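Local coordinates for protein nitrite oxidoreductase subunit A (Kuenenia stuttgartiensis, PDB 7B04) that is the NarG-like subunit A of a three-subunit complex, a molybdopterin oxidoreductase family protein that carries molybdenum, two MD1 ligands and an iron/sulfur cluster, at residues N937-M949 with A1108-D1120. Residues are numbered along the deposited sequence; the frame is centred on the assembly and turned at random.
Sequences NNFGDPYRMDKRM and AENGGMGGKGVWD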
# COMPACT_ATOMS: atom_id res chain seq x y z
N ASN B 937 4.13 0.46 -9.13
CA ASN B 937 5.09 0.06 -10.14
C ASN B 937 6.05 1.20 -10.47
O ASN B 937 5.78 2.37 -10.20
CB ASN B 937 4.37 -0.42 -11.40
CG ASN B 937 3.47 0.62 -12.00
OD1 ASN B 937 3.86 1.77 -12.21
ND2 ASN B 937 2.23 0.24 -12.23
N ASN B 938 7.15 0.84 -11.13
CA ASN B 938 8.17 1.76 -11.62
C ASN B 938 7.70 2.55 -12.83
O ASN B 938 8.43 3.41 -13.33
CB ASN B 938 9.46 1.03 -12.01
CG ASN B 938 10.49 0.99 -10.90
OD1 ASN B 938 10.40 1.73 -9.93
ND2 ASN B 938 11.49 0.14 -11.07
N PHE B 939 6.53 2.22 -13.36
CA PHE B 939 6.13 2.79 -14.63
C PHE B 939 4.91 3.71 -14.56
O PHE B 939 4.54 4.27 -15.60
CB PHE B 939 5.89 1.64 -15.61
CG PHE B 939 7.02 0.65 -15.59
CD1 PHE B 939 8.18 0.90 -16.29
CD2 PHE B 939 6.94 -0.50 -14.82
CE1 PHE B 939 9.24 0.02 -16.25
CE2 PHE B 939 8.00 -1.39 -14.77
CZ PHE B 939 9.15 -1.13 -15.49
N GLY B 940 4.38 3.98 -13.38
CA GLY B 940 3.15 4.75 -13.24
C GLY B 940 3.16 6.10 -13.92
O GLY B 940 4.13 6.86 -13.80
N ASP B 941 2.09 6.41 -14.65
CA ASP B 941 1.95 7.69 -15.34
C ASP B 941 0.47 7.98 -15.55
O ASP B 941 -0.22 7.22 -16.24
CB ASP B 941 2.71 7.66 -16.67
CG ASP B 941 2.53 8.93 -17.49
OD1 ASP B 941 3.54 9.55 -17.87
OD2 ASP B 941 1.39 9.31 -17.78
N PRO B 942 -0.05 9.07 -14.97
CA PRO B 942 -1.47 9.39 -15.18
C PRO B 942 -1.80 9.80 -16.61
O PRO B 942 -2.95 9.65 -17.02
CB PRO B 942 -1.72 10.55 -14.20
CG PRO B 942 -0.37 11.18 -14.04
CD PRO B 942 0.63 10.06 -14.12
N TYR B 943 -0.82 10.29 -17.37
CA TYR B 943 -1.03 10.72 -18.74
C TYR B 943 -0.81 9.60 -19.75
O TYR B 943 -1.18 9.76 -20.92
CB TYR B 943 -0.11 11.89 -19.08
CG TYR B 943 -0.23 13.05 -18.10
CD1 TYR B 943 -1.35 13.87 -18.10
CD2 TYR B 943 0.79 13.32 -17.20
CE1 TYR B 943 -1.46 14.93 -17.22
CE2 TYR B 943 0.69 14.38 -16.31
CZ TYR B 943 -0.44 15.18 -16.32
OH TYR B 943 -0.54 16.23 -15.45
N ARG B 944 -0.23 8.47 -19.33
CA ARG B 944 0.01 7.31 -20.18
C ARG B 944 0.74 7.69 -21.47
O ARG B 944 0.23 7.51 -22.58
CB ARG B 944 -1.30 6.58 -20.48
CG ARG B 944 -1.96 5.96 -19.27
CD ARG B 944 -3.17 5.14 -19.67
NE ARG B 944 -2.80 3.96 -20.45
CZ ARG B 944 -3.02 3.83 -21.75
NH1 ARG B 944 -2.67 2.72 -22.38
NH2 ARG B 944 -3.61 4.81 -22.43
N MET B 945 1.95 8.21 -21.31
CA MET B 945 2.74 8.60 -22.47
C MET B 945 3.13 7.40 -23.32
O MET B 945 3.21 7.51 -24.55
CB MET B 945 3.99 9.36 -22.02
CG MET B 945 3.68 10.65 -21.28
SD MET B 945 5.16 11.49 -20.71
CE MET B 945 4.45 12.80 -19.71
N ASP B 946 3.36 6.25 -22.70
CA ASP B 946 3.59 4.99 -23.42
C ASP B 946 2.24 4.30 -23.53
O ASP B 946 1.73 3.75 -22.55
CB ASP B 946 4.61 4.13 -22.69
CG ASP B 946 5.05 2.92 -23.50
OD1 ASP B 946 4.56 2.74 -24.63
OD2 ASP B 946 5.89 2.15 -22.99
N LYS B 947 1.65 4.32 -24.73
CA LYS B 947 0.30 3.79 -24.90
C LYS B 947 0.22 2.29 -24.66
O LYS B 947 -0.87 1.78 -24.37
CB LYS B 947 -0.25 4.17 -26.28
CG LYS B 947 0.28 3.38 -27.46
CD LYS B 947 -0.48 3.81 -28.72
CE LYS B 947 -0.14 2.96 -29.93
NZ LYS B 947 -0.95 3.36 -31.11
N ARG B 948 1.34 1.57 -24.76
CA ARG B 948 1.32 0.13 -24.49
C ARG B 948 0.94 -0.16 -23.04
O ARG B 948 0.46 -1.26 -22.73
CB ARG B 948 2.69 -0.48 -24.78
CG ARG B 948 3.11 -0.49 -26.24
CD ARG B 948 4.51 -1.07 -26.36
NE ARG B 948 5.50 -0.19 -25.75
CZ ARG B 948 6.74 -0.57 -25.43
NH1 ARG B 948 7.14 -1.81 -25.65
NH2 ARG B 948 7.58 0.30 -24.88
N MET B 949 1.17 0.80 -22.15
CA MET B 949 0.84 0.64 -20.74
C MET B 949 -0.64 0.35 -20.55
O MET B 949 -1.49 1.09 -21.09
CB MET B 949 1.26 1.91 -20.02
CG MET B 949 0.91 1.95 -18.58
SD MET B 949 1.51 3.51 -17.91
CE MET B 949 2.01 2.94 -16.31
N ALA B 1108 10.19 -10.38 -24.21
CA ALA B 1108 8.99 -10.21 -25.02
C ALA B 1108 9.06 -9.00 -25.94
O ALA B 1108 8.83 -9.13 -27.15
CB ALA B 1108 7.76 -10.10 -24.11
N GLU B 1109 9.37 -7.82 -25.40
CA GLU B 1109 9.39 -6.59 -26.18
C GLU B 1109 10.34 -5.61 -25.51
O GLU B 1109 10.61 -5.70 -24.31
CB GLU B 1109 7.98 -6.01 -26.31
CG GLU B 1109 7.85 -4.81 -27.25
CD GLU B 1109 6.42 -4.33 -27.38
OE1 GLU B 1109 5.53 -4.95 -26.77
OE2 GLU B 1109 6.19 -3.33 -28.10
N ASN B 1110 10.83 -4.66 -26.30
CA ASN B 1110 11.77 -3.67 -25.78
C ASN B 1110 11.06 -2.70 -24.85
O ASN B 1110 9.91 -2.32 -25.09
CB ASN B 1110 12.43 -2.91 -26.93
CG ASN B 1110 13.39 -3.78 -27.73
OD1 ASN B 1110 14.16 -4.56 -27.16
ND2 ASN B 1110 13.34 -3.65 -29.05
N GLY B 1111 11.76 -2.29 -23.79
CA GLY B 1111 11.16 -1.37 -22.84
C GLY B 1111 11.07 0.06 -23.34
O GLY B 1111 10.32 0.85 -22.76
N GLY B 1112 11.81 0.41 -24.39
CA GLY B 1112 11.76 1.76 -24.92
C GLY B 1112 10.38 2.11 -25.45
O GLY B 1112 9.60 1.24 -25.86
N MET B 1113 10.06 3.40 -25.39
CA MET B 1113 8.76 3.87 -25.85
C MET B 1113 8.60 3.58 -27.34
O MET B 1113 9.49 3.92 -28.15
CB MET B 1113 8.60 5.36 -25.57
CG MET B 1113 7.52 6.04 -26.37
SD MET B 1113 6.08 6.38 -25.34
CE MET B 1113 6.76 7.61 -24.24
N GLY B 1114 7.50 2.92 -27.69
CA GLY B 1114 7.23 2.49 -29.05
C GLY B 1114 7.93 1.21 -29.45
O GLY B 1114 7.88 0.83 -30.63
N GLY B 1115 8.59 0.53 -28.51
CA GLY B 1115 9.38 -0.64 -28.79
C GLY B 1115 10.76 -0.35 -29.34
O GLY B 1115 11.50 -1.29 -29.65
N LYS B 1116 11.14 0.92 -29.46
CA LYS B 1116 12.43 1.29 -30.01
C LYS B 1116 13.35 1.68 -28.85
O LYS B 1116 13.02 2.57 -28.05
CB LYS B 1116 12.29 2.43 -31.02
N GLY B 1117 14.48 0.98 -28.75
CA GLY B 1117 15.51 1.29 -27.79
C GLY B 1117 15.14 0.78 -26.40
O GLY B 1117 14.25 -0.04 -26.20
N VAL B 1118 15.82 1.36 -25.42
CA VAL B 1118 15.72 0.88 -24.05
C VAL B 1118 14.84 1.82 -23.23
O VAL B 1118 14.60 2.97 -23.58
CB VAL B 1118 17.11 0.72 -23.40
CG1 VAL B 1118 17.60 2.03 -22.82
CG2 VAL B 1118 17.05 -0.31 -22.35
N TRP B 1119 14.31 1.29 -22.13
CA TRP B 1119 13.50 2.09 -21.22
C TRP B 1119 14.29 3.31 -20.76
O TRP B 1119 15.46 3.20 -20.39
CB TRP B 1119 13.07 1.22 -20.04
CG TRP B 1119 12.18 1.87 -19.03
CD1 TRP B 1119 10.99 2.51 -19.24
CD2 TRP B 1119 12.42 1.91 -17.62
NE1 TRP B 1119 10.48 2.96 -18.04
CE2 TRP B 1119 11.34 2.60 -17.03
CE3 TRP B 1119 13.45 1.44 -16.80
CZ2 TRP B 1119 11.26 2.82 -15.66
CZ3 TRP B 1119 13.37 1.66 -15.44
CH2 TRP B 1119 12.29 2.35 -14.88
N ASP B 1120 13.63 4.47 -20.79
CA ASP B 1120 14.33 5.75 -20.68
C ASP B 1120 15.24 5.89 -19.46
O ASP B 1120 16.36 6.41 -19.62
CB ASP B 1120 13.31 6.90 -20.70
CG ASP B 1120 12.64 7.06 -22.05
OD1 ASP B 1120 13.27 6.73 -23.07
OD2 ASP B 1120 11.48 7.53 -22.08
O HOH W 1 8.16 3.16 -22.32
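Arg948 reaches from the loop 937-949 into the loop that follows strand 1102-1109. Its CB points toward that loop, and with CG anti to the carbonyl carbon (chi1 -67°) the chain runs out to CD, which lies 3.3 Å from Glu1109 OE2. A bend at chi3 then sets the guanidinium inside the turn of the loop, with Gly1115 N over one face and Asn1110 O at its edge. NE gives a nearly straight hydrogen bond to the syn lone pair of Asp946 OD1 (3.3 Å), within its own segment. Arg948 NH1 donates to Asn1110 O at 2.9 Å, with an N-H...O angle of 170°. The same Arg948 NH1 forms a salt bridge of 3.0 Å with Glu1109 OE2. NH2 makes a salt bridge to Asp946 OD2 at 3.1 Å, the hydrogen bond in it weak. This salt-bridge network is continued by Arg1004 on Asp946 and Arg1052 on Glu1109. It joins the end of strand 1102-1109, in the six-stranded mixed sheet, where a classic beta bulge at Ala1108 and Glu1109 faces Tyr974, to a loop that also meets subunits B and C. Beside it, Met1113 CE packs on Met945 CB at 4.0 Å. Further along, Phe939 CE1 sits over one face of the Trp1119 indole, 3.4 Å from CE2, the ring planes 59° apart.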